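Local coordinates for protein Ves (Pseudomonas fluorescens, PDB 5V00), which is of unknown molecular function but, as the bicupin HutD, is involved in histidine utilization, at residues L91-F96 against L129-G134; T71-A76 against G162-L167; S12-V17 against E32-D37. All coordinates share one frame; numbering follows the deposited sequence.

Interaction 1: L91-F96 against L129-G134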
loop_
_atom_site.group_PDB
_atom_site.type_symbol
_atom_site.label_atom_id
_atom_site.label_comp_id
_atom_site.label_asym_id
_atom_site.label_seq_id
_atom_site.Cartn_x
_atom_site.Cartn_y
_atom_site.Cartn_z
ATOM N N LEU B 91 -20.517 19.903 1.325
ATOM C CA LEU B 91 -21.332 19.097 0.470
ATOM C C LEU B 91 -20.477 18.022 -0.239
ATOM O O LEU B 91 -19.238 18.184 -0.282
ATOM C CB LEU B 91 -21.986 19.979 -0.611
ATOM C CG LEU B 91 -23.216 20.811 -0.111
ATOM C CD1 LEU B 91 -23.633 21.764 -1.215
ATOM C CD2 LEU B 91 -24.405 19.961 0.196
ATOM N N PRO B 92 -21.122 17.030 -0.767
ATOM C CA PRO B 92 -20.322 15.992 -1.455
ATOM C C PRO B 92 -19.432 16.523 -2.519
ATOM O O PRO B 92 -19.867 17.344 -3.358
ATOM C CB PRO B 92 -21.390 15.076 -2.044
ATOM C CG PRO B 92 -22.558 15.190 -1.088
ATOM C CD PRO B 92 -22.535 16.641 -0.712
ATOM N N LEU B 93 -18.171 16.092 -2.519
ATOM C CA LEU B 93 -17.175 16.425 -3.536
ATOM C C LEU B 93 -16.715 17.830 -3.542
ATOM O O LEU B 93 -16.078 18.288 -4.498
ATOM C CB LEU B 93 -17.530 15.926 -4.941
ATOM C CG LEU B 93 -17.935 14.430 -5.009
ATOM C CD1 LEU B 93 -18.242 13.928 -6.429
ATOM C CD2 LEU B 93 -16.886 13.460 -4.423
ATOM N N GLN B 94 -16.976 18.573 -2.440
ATOM C CA GLN B 94 -16.478 19.933 -2.332
ATOM C C GLN B 94 -15.265 19.988 -1.418
ATOM O O GLN B 94 -15.360 19.790 -0.179
ATOM C CB GLN B 94 -17.592 20.835 -1.740
ATOM C CG GLN B 94 -18.836 20.785 -2.557
ATOM C CD GLN B 94 -18.612 20.938 -4.035
ATOM O OE1 GLN B 94 -18.091 21.969 -4.479
ATOM N NE2 GLN B 94 -19.019 19.929 -4.811
ATOM N N PRO B 95 -14.045 20.128 -2.007
ATOM C CA PRO B 95 -12.894 20.093 -1.157
ATOM C C PRO B 95 -12.784 21.266 -0.182
ATOM O O PRO B 95 -13.226 22.367 -0.498
ATOM C CB PRO B 95 -11.721 20.093 -2.164
ATOM C CG PRO B 95 -12.275 20.869 -3.275
ATOM C CD PRO B 95 -13.702 20.467 -3.395
ATOM N N PHE B 96 -12.222 21.023 0.988
ATOM C CA PHE B 96 -12.096 22.069 2.060
ATOM C C PHE B 96 -10.730 21.971 2.702
ATOM O O PHE B 96 -10.395 20.888 3.250
ATOM C CB PHE B 96 -13.189 21.917 3.132
ATOM C CG PHE B 96 -13.046 22.945 4.219
ATOM C CD1 PHE B 96 -13.080 24.290 3.902
ATOM C CD2 PHE B 96 -12.712 22.574 5.499
ATOM C CE1 PHE B 96 -12.890 25.285 4.892
ATOM C CE2 PHE B 96 -12.490 23.539 6.448
ATOM C CZ PHE B 96 -12.578 24.861 6.189
ATOM N N LEU B 129 -4.085 19.633 -5.394
ATOM C CA LEU B 129 -5.239 18.767 -5.375
ATOM C C LEU B 129 -6.334 19.351 -6.256
ATOM O O LEU B 129 -6.579 20.546 -6.188
ATOM C CB LEU B 129 -5.778 18.656 -3.897
ATOM C CG LEU B 129 -7.045 17.822 -3.690
ATOM C CD1 LEU B 129 -7.036 17.054 -2.357
ATOM C CD2 LEU B 129 -8.294 18.590 -3.855
ATOM N N GLN B 130 -7.002 18.522 -7.060
ATOM C CA GLN B 130 -8.119 18.980 -7.880
ATOM C C GLN B 130 -9.093 17.841 -8.182
ATOM O O GLN B 130 -8.703 16.792 -8.688
ATOM C CB GLN B 130 -7.539 19.525 -9.164
ATOM C CG GLN B 130 -8.615 20.038 -10.129
ATOM C CD GLN B 130 -8.049 20.634 -11.393
ATOM O OE1 GLN B 130 -6.884 20.526 -11.691
ATOM N NE2 GLN B 130 -8.952 21.220 -12.200
ATOM N N TRP B 131 -10.363 18.040 -7.897
ATOM C CA TRP B 131 -11.434 17.132 -8.333
ATOM C C TRP B 131 -11.803 17.452 -9.779
ATOM O O TRP B 131 -11.939 18.657 -10.155
ATOM C CB TRP B 131 -12.639 17.277 -7.426
ATOM C CG TRP B 131 -12.439 16.701 -6.084
ATOM C CD1 TRP B 131 -12.018 17.326 -4.965
ATOM C CD2 TRP B 131 -12.689 15.355 -5.723
ATOM N NE1 TRP B 131 -11.971 16.458 -3.916
ATOM C CE2 TRP B 131 -12.369 15.228 -4.361
ATOM C CE3 TRP B 131 -13.057 14.225 -6.446
ATOM C CZ2 TRP B 131 -12.454 14.005 -3.661
ATOM C CZ3 TRP B 131 -13.201 13.002 -5.742
ATOM C CH2 TRP B 131 -12.836 12.908 -4.368
ATOM N N VAL B 132 -11.925 16.402 -10.599
ATOM C CA VAL B 132 -12.150 16.540 -12.048
ATOM C C VAL B 132 -13.199 15.565 -12.535
ATOM O O VAL B 132 -13.609 14.633 -11.789
ATOM C CB VAL B 132 -10.853 16.412 -12.882
ATOM C CG1 VAL B 132 -9.803 17.429 -12.505
ATOM C CG2 VAL B 132 -10.352 14.991 -12.826
ATOM N N ASP B 133 -13.665 15.752 -13.795
ATOM C CA ASP B 133 -14.587 14.809 -14.372
ATOM C C ASP B 133 -14.390 14.837 -15.849
ATOM O O ASP B 133 -13.687 15.705 -16.388
ATOM C CB ASP B 133 -16.007 15.143 -13.980
ATOM C CG ASP B 133 -17.018 14.003 -14.199
ATOM O OD1 ASP B 133 -16.705 12.849 -14.584
ATOM O OD2 ASP B 133 -18.198 14.342 -13.893
ATOM N N GLY B 134 -14.963 13.884 -16.539
ATOM C CA GLY B 134 -14.856 13.856 -17.994
ATOM C C GLY B 134 -13.460 13.449 -18.451
ATOM O O GLY B 134 -12.709 12.779 -17.749
#

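Interaction 2: T71-A76 against G162-L167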
loop_
_atom_site.group_PDB
_atom_site.type_symbol
_atom_site.label_atom_id
_atom_site.label_comp_id
_atom_site.label_asym_id
_atom_site.label_seq_id
_atom_site.Cartn_x
_atom_site.Cartn_y
_atom_site.Cartn_z
ATOM N N THR B 71 -12.611 16.083 1.803
ATOM C CA THR B 71 -13.713 16.099 0.895
ATOM C C THR B 71 -14.741 15.069 1.246
ATOM O O THR B 71 -14.443 13.870 1.373
ATOM C CB THR B 71 -13.291 15.842 -0.555
ATOM O OG1 THR B 71 -12.207 16.658 -0.911
ATOM C CG2 THR B 71 -14.431 16.094 -1.505
ATOM N N VAL B 72 -16.013 15.442 1.415
ATOM C CA VAL B 72 -17.052 14.434 1.611
ATOM C C VAL B 72 -17.222 13.576 0.386
ATOM O O VAL B 72 -17.374 14.107 -0.707
ATOM C CB VAL B 72 -18.450 15.081 1.941
ATOM C CG1 VAL B 72 -19.563 14.054 1.901
ATOM C CG2 VAL B 72 -18.338 15.822 3.278
ATOM N N ILE B 73 -17.149 12.253 0.546
ATOM C CA ILE B 73 -17.328 11.336 -0.549
ATOM C C ILE B 73 -18.495 10.350 -0.432
ATOM O O ILE B 73 -18.894 9.730 -1.442
ATOM C CB ILE B 73 -16.040 10.552 -0.956
ATOM C CG1 ILE B 73 -15.614 9.643 0.192
ATOM C CG2 ILE B 73 -14.928 11.508 -1.346
ATOM C CD1 ILE B 73 -14.440 8.757 -0.088
ATOM N N GLN B 74 -19.073 10.241 0.750
ATOM C CA GLN B 74 -20.287 9.477 0.890
ATOM C C GLN B 74 -21.100 10.123 1.993
ATOM O O GLN B 74 -20.558 10.628 2.984
ATOM C CB GLN B 74 -19.971 8.037 1.319
ATOM C CG GLN B 74 -21.093 7.051 1.105
ATOM C CD GLN B 74 -20.554 5.620 1.305
ATOM O OE1 GLN B 74 -19.684 5.155 0.549
ATOM N NE2 GLN B 74 -20.959 4.997 2.381
ATOM N N GLY B 75 -22.398 10.043 1.779
ATOM C CA GLY B 75 -23.338 10.762 2.636
ATOM C C GLY B 75 -23.613 12.157 2.096
ATOM O O GLY B 75 -23.019 12.633 1.160
ATOM N N ALA B 76 -24.555 12.845 2.724
ATOM C CA ALA B 76 -25.080 14.081 2.106
ATOM C C ALA B 76 -24.348 15.341 2.532
ATOM O O ALA B 76 -24.592 16.397 1.943
ATOM C CB ALA B 76 -26.594 14.200 2.436
ATOM N N GLY B 162 -12.203 1.384 -9.869
ATOM C CA GLY B 162 -13.522 1.464 -9.364
ATOM C C GLY B 162 -13.642 2.381 -8.198
ATOM O O GLY B 162 -12.685 3.138 -7.878
ATOM N N HIS B 163 -14.835 2.398 -7.531
ATOM C CA HIS B 163 -15.081 3.343 -6.446
ATOM C C HIS B 163 -14.061 3.251 -5.338
ATOM O O HIS B 163 -13.863 2.161 -4.755
ATOM C CB HIS B 163 -16.491 3.189 -5.790
ATOM C CG HIS B 163 -17.576 3.858 -6.531
ATOM N ND1 HIS B 163 -17.979 5.144 -6.237
ATOM C CD2 HIS B 163 -18.325 3.450 -7.583
ATOM C CE1 HIS B 163 -18.970 5.475 -7.060
ATOM N NE2 HIS B 163 -19.166 4.492 -7.911
ATOM N N HIS B 164 -13.333 4.313 -5.102
ATOM C CA HIS B 164 -12.364 4.498 -4.020
ATOM C C HIS B 164 -11.063 3.739 -4.198
ATOM O O HIS B 164 -10.217 3.800 -3.320
ATOM C CB HIS B 164 -12.927 4.225 -2.643
ATOM C CG HIS B 164 -14.210 4.955 -2.398
ATOM N ND1 HIS B 164 -15.048 4.629 -1.339
ATOM C CD2 HIS B 164 -14.782 5.998 -3.052
ATOM C CE1 HIS B 164 -16.082 5.467 -1.352
ATOM N NE2 HIS B 164 -15.952 6.310 -2.374
ATOM N N ASP B 165 -10.865 3.204 -5.405
ATOM C CA ASP B 165 -9.561 2.682 -5.787
ATOM C C ASP B 165 -8.650 3.884 -6.108
ATOM O O ASP B 165 -9.168 4.977 -6.472
ATOM C CB ASP B 165 -9.670 1.779 -7.025
ATOM C CG ASP B 165 -10.427 0.475 -6.807
ATOM O OD1 ASP B 165 -10.600 0.026 -5.633
ATOM O OD2 ASP B 165 -10.839 -0.118 -7.832
ATOM N N CYS B 166 -7.340 3.729 -5.947
ATOM C CA CYS B 166 -6.390 4.833 -6.155
ATOM C C CYS B 166 -5.156 4.387 -6.903
ATOM O O CYS B 166 -4.540 3.426 -6.499
ATOM C CB CYS B 166 -5.958 5.337 -4.769
ATOM S SG CYS B 166 -4.936 6.793 -4.721
ATOM N N LEU B 167 -4.798 5.079 -7.991
ATOM C CA LEU B 167 -3.582 4.848 -8.710
ATOM C C LEU B 167 -2.540 5.790 -8.195
ATOM O O LEU B 167 -2.835 6.957 -7.839
ATOM C CB LEU B 167 -3.838 5.083 -10.181
ATOM C CG LEU B 167 -2.639 4.823 -11.065
ATOM C CD1 LEU B 167 -3.007 4.094 -12.328
ATOM C CD2 LEU B 167 -1.864 6.086 -11.344
HETATM O O HOH W 1 -17.826 8.067 -3.449
#

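Interaction 3: S12-V17 against E32-D37. With FMT (formic acid), chain F.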
loop_
_atom_site.group_PDB
_atom_site.type_symbol
_atom_site.label_atom_id
_atom_site.label_comp_id
_atom_site.label_asym_id
_atom_site.label_seq_id
_atom_site.Cartn_x
_atom_site.Cartn_y
_atom_site.Cartn_z
ATOM N N SER B 12 1.477 2.025 -9.080
ATOM C CA SER B 12 0.828 1.145 -8.102
ATOM C C SER B 12 -0.670 1.365 -8.144
ATOM O O SER B 12 -1.112 2.470 -8.388
ATOM C CB SER B 12 1.354 1.489 -6.735
ATOM O OG SER B 12 2.701 1.156 -6.581
ATOM N N VAL B 13 -1.497 0.335 -7.932
ATOM C CA VAL B 13 -2.933 0.492 -7.844
ATOM C C VAL B 13 -3.342 -0.032 -6.447
ATOM O O VAL B 13 -3.038 -1.191 -6.087
ATOM C CB VAL B 13 -3.733 -0.207 -8.949
ATOM C CG1 VAL B 13 -5.226 -0.004 -8.777
ATOM C CG2 VAL B 13 -3.237 0.237 -10.327
ATOM N N TRP B 14 -3.951 0.837 -5.625
ATOM C CA TRP B 14 -4.429 0.500 -4.281
ATOM C C TRP B 14 -5.914 0.190 -4.489
ATOM O O TRP B 14 -6.727 1.095 -4.918
ATOM C CB TRP B 14 -4.217 1.673 -3.316
ATOM C CG TRP B 14 -2.850 2.262 -3.305
ATOM C CD1 TRP B 14 -2.426 3.483 -3.748
ATOM C CD2 TRP B 14 -1.680 1.565 -2.943
ATOM N NE1 TRP B 14 -1.080 3.624 -3.595
ATOM C CE2 TRP B 14 -0.586 2.431 -3.138
ATOM C CE3 TRP B 14 -1.443 0.249 -2.565
ATOM C CZ2 TRP B 14 0.727 2.048 -2.926
ATOM C CZ3 TRP B 14 -0.112 -0.139 -2.344
ATOM C CH2 TRP B 14 0.957 0.779 -2.530
ATOM N N ARG B 15 -6.336 -1.042 -4.227
ATOM C CA ARG B 15 -7.723 -1.387 -4.386
ATOM C C ARG B 15 -8.459 -1.232 -3.054
ATOM O O ARG B 15 -8.003 -1.668 -1.988
ATOM C CB ARG B 15 -7.969 -2.774 -4.945
ATOM C CG ARG B 15 -7.345 -3.060 -6.288
ATOM C CD ARG B 15 -8.091 -2.244 -7.400
ATOM N NE ARG B 15 -7.525 -2.567 -8.651
ATOM C CZ ARG B 15 -7.962 -2.074 -9.828
ATOM N NH1 ARG B 15 -9.032 -1.276 -9.807
ATOM N NH2 ARG B 15 -7.327 -2.321 -10.922
ATOM N N ALA B 16 -9.621 -0.628 -3.098
ATOM C CA ALA B 16 -10.308 -0.290 -1.857
ATOM C C ALA B 16 -10.743 -1.562 -1.079
ATOM O O ALA B 16 -10.883 -1.554 0.167
ATOM C CB ALA B 16 -11.564 0.578 -2.139
ATOM N N VAL B 17 -10.978 -2.605 -1.802
ATOM C CA VAL B 17 -11.294 -3.904 -1.110
ATOM C C VAL B 17 -10.178 -4.362 -0.198
ATOM O O VAL B 17 -10.484 -5.062 0.819
ATOM C CB VAL B 17 -11.802 -5.032 -2.028
ATOM C CG1 VAL B 17 -13.061 -4.668 -2.688
ATOM C CG2 VAL B 17 -10.855 -5.418 -3.048
ATOM N N GLU B 32 -9.504 4.299 7.055
ATOM C CA GLU B 32 -8.843 3.350 6.105
ATOM C C GLU B 32 -7.673 4.066 5.482
ATOM O O GLU B 32 -7.820 5.111 4.810
ATOM C CB GLU B 32 -9.817 2.952 5.015
ATOM C CG GLU B 32 -10.869 1.944 5.410
ATOM C CD GLU B 32 -11.866 1.583 4.385
ATOM O OE1 GLU B 32 -12.001 2.155 3.298
ATOM O OE2 GLU B 32 -12.680 0.731 4.700
ATOM N N GLU B 33 -6.450 3.573 5.710
ATOM C CA GLU B 33 -5.307 4.219 5.147
ATOM C C GLU B 33 -5.168 3.721 3.708
ATOM O O GLU B 33 -5.389 2.542 3.405
ATOM C CB GLU B 33 -4.008 3.772 5.853
ATOM C CG GLU B 33 -3.932 4.078 7.343
ATOM C CD GLU B 33 -4.035 5.536 7.664
ATOM O OE1 GLU B 33 -3.519 6.367 6.877
ATOM O OE2 GLU B 33 -4.501 5.881 8.773
ATOM N N ILE B 34 -4.883 4.646 2.789
ATOM C CA ILE B 34 -4.706 4.294 1.362
ATOM C C ILE B 34 -3.194 4.179 1.088
ATOM O O ILE B 34 -2.734 3.084 0.671
ATOM C CB ILE B 34 -5.334 5.325 0.418
ATOM C CG1 ILE B 34 -6.850 5.376 0.643
ATOM C CG2 ILE B 34 -5.094 4.964 -1.019
ATOM C CD1 ILE B 34 -7.513 6.531 -0.095
ATOM N N THR B 35 -2.467 5.246 1.283
ATOM C CA THR B 35 -1.050 5.283 1.041
ATOM C C THR B 35 -0.466 6.507 1.709
ATOM O O THR B 35 -1.205 7.336 2.276
ATOM C CB THR B 35 -0.787 5.222 -0.493
ATOM O OG1 THR B 35 0.612 5.275 -0.759
ATOM C CG2 THR B 35 -1.387 6.533 -1.194
ATOM N N ARG B 36 0.861 6.602 1.744
ATOM C CA ARG B 36 1.602 7.629 2.444
ATOM C C ARG B 36 3.016 7.639 1.978
ATOM O O ARG B 36 3.420 6.747 1.240
ATOM C CB ARG B 36 1.532 7.400 3.955
ATOM C CG ARG B 36 2.054 6.006 4.394
ATOM C CD ARG B 36 2.165 5.899 5.903
ATOM N NE ARG B 36 0.806 5.945 6.471
ATOM C CZ ARG B 36 0.524 5.891 7.775
ATOM N NH1 ARG B 36 1.517 5.752 8.661
ATOM N NH2 ARG B 36 -0.751 5.945 8.179
ATOM N N ASP B 37 3.754 8.629 2.390
ATOM C CA ASP B 37 5.165 8.708 2.063
ATOM C C ASP B 37 5.943 7.630 2.823
ATOM O O ASP B 37 5.474 7.067 3.795
ATOM C CB ASP B 37 5.757 10.082 2.316
ATOM C CG ASP B 37 6.002 10.349 3.768
ATOM O OD1 ASP B 37 5.062 10.535 4.568
ATOM O OD2 ASP B 37 7.151 10.205 4.237
HETATM C C FMT F . -0.017 5.672 11.660
HETATM O O1 FMT F . 1.097 5.102 11.518
HETATM O O2 FMT F . -1.154 5.190 11.093
#

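Interaction 1: L91-F96 against L129-G134
L129, on strand 125-132, meets P95 through a single methyl: L129 CD2 rests 4.1 Å from P95 CB. Two residues on, W131 makes most of the contact from 129-134. Its CG stands anti to the carbonyl carbon (chi1 -72°), which sends the indole across to the loop between strands 88-90 and 96-99. L93 reaches over one face of the six-membered ring, its CD2 4.2 Å from the W131 ring centroid and 21° off the normal, a CH-pi contact displaced toward the rim at CZ3 and CH2. P95 approaches the pyrrole part obliquely, and its CD lies 3.9 Å from W131 CD1. The indole N-H is used as well, bonding to OG1 of T71 of strand 67-74, in the facing sheet. With an alanine in place of W131, L93 CD2 and the P95 ring would probably lose the surface they pack on, and T71 OG1 its indole donor. On the loop side, L91 to Q94 form a type II turn with L93 at positive phi (70°). In this bicupin the contact sets a loop next to strand 67-74 of the six-stranded sheet on 125-132, the edge strand of the five-stranded sheet. The contacts between 91-96 and 129-134 are all apolar or CH-pi, so shape and dispersion hold the loop to the strand, while the indole's one polar atom, NE1, is satisfied by a threonine.

Interaction 2: T71-A76 against G162-L167
I73 and H164 make the main apolar contact, a CH-pi interaction. The two side chains come from opposite directions, and the isoleucine methyl CD1 sits over one face of the imidazole, 3.9 Å from its centroid and 22° off the normal. It leans toward the rim at H164 NE2, 3.7 Å from I73 CD1. Trans chi2 (176°) stretches I73 out to place that methyl there. H163 lies over the opposite face with its CB, so the imidazole is flanked on both sides. At the ring edge, the Q74 side chain crosses H164 at about a right angle, its amide plane 20° from the ring; Q74 OE1 stops 4.1 Å from H164 CE1, a loose approach rather than a bond. The polar link runs through one water, which lies in the plane of the ring: it gives a hydrogen bond to I73 O and pairs with H164 NE2, 2.8 Å from each of these two atoms. Within 162-167, G162 to D165 form a type II turn, with D165 N bonded to G162 O at 3.1 Å. I73 and Q74 form a classic beta bulge opposite R114. The chemistry is thus mixed: a methyl on the face and a water at the edge together probably limit rotation of the imidazole, helping to join the turn 162-165 to the end of strand 67-74, probably across the two cupin halves.

Interaction 3: S12-V17 against E32-D37
W14 has CG anti to its carbonyl carbon (chi1 -50°), which swings the indole to T35; there T35, with OG1 anti to its backbone N (chi1 179°), sets its hydroxyl beside the indole. The two side chains cross at about a right angle. T35 CB lies over one face of the five-membered ring, 3.9 Å from the W14 centroid, a CH-pi contact in which W14 NE1 is 3.5 Å from T35 CB. I34 adds to the same face with its carbonyl O, 4.1 Å from W14 CD2, while its methyl CG2 touches W14 CD1 at 4.1 Å. S12 covers the opposite face with CB. W14 NE1 and T35 OG1 both hydrogen-bond OE1 of Q168, which thereby ties indole and hydroxyl together. Further along 32-37, R36 folds back to E33, its NH2 forming a salt bridge with E33 OE1 at 3.1 Å and lying above that carboxylate's plane. The same guanidinium grips a formate, probably from the crystallisation liquor, in a two-point bond: R36 NH1 to O1 and NH2 to O2, each 3.0 Å. I34 and T35 make a classic beta bulge opposite L49 on strand 47-54. The contact thus lies between two sheets: strand 10-14, at the edge of one and paired with 166-170, packs its tryptophan against strand 29-36 of the other, with R36 of the second subunit packing on W14.

Starting from the N terminus, interaction 3 comes first: strand 10-14 and strand 29-36 meet with 14 residues between the two segments, including strand 21-23, closing before the other two begin. Interaction 2 then opens at strand 67-74 and closes only at 162-167, a span of 85 residues, and interaction 1 falls wholly within it, linking 91-96 to 129-134. The last two touch directly, through L93 N to V72 O. Interactions 2 and 3 also meet, where strands 166-170 and 10-14 pair side by side. Interactions 1 and 3 stay apart, centres about 19 Å from each other, on opposite sides of the chain's centre. All three help tie the five-stranded and six-stranded sheets, interactions 1 and 2 by way of a loop and a turn.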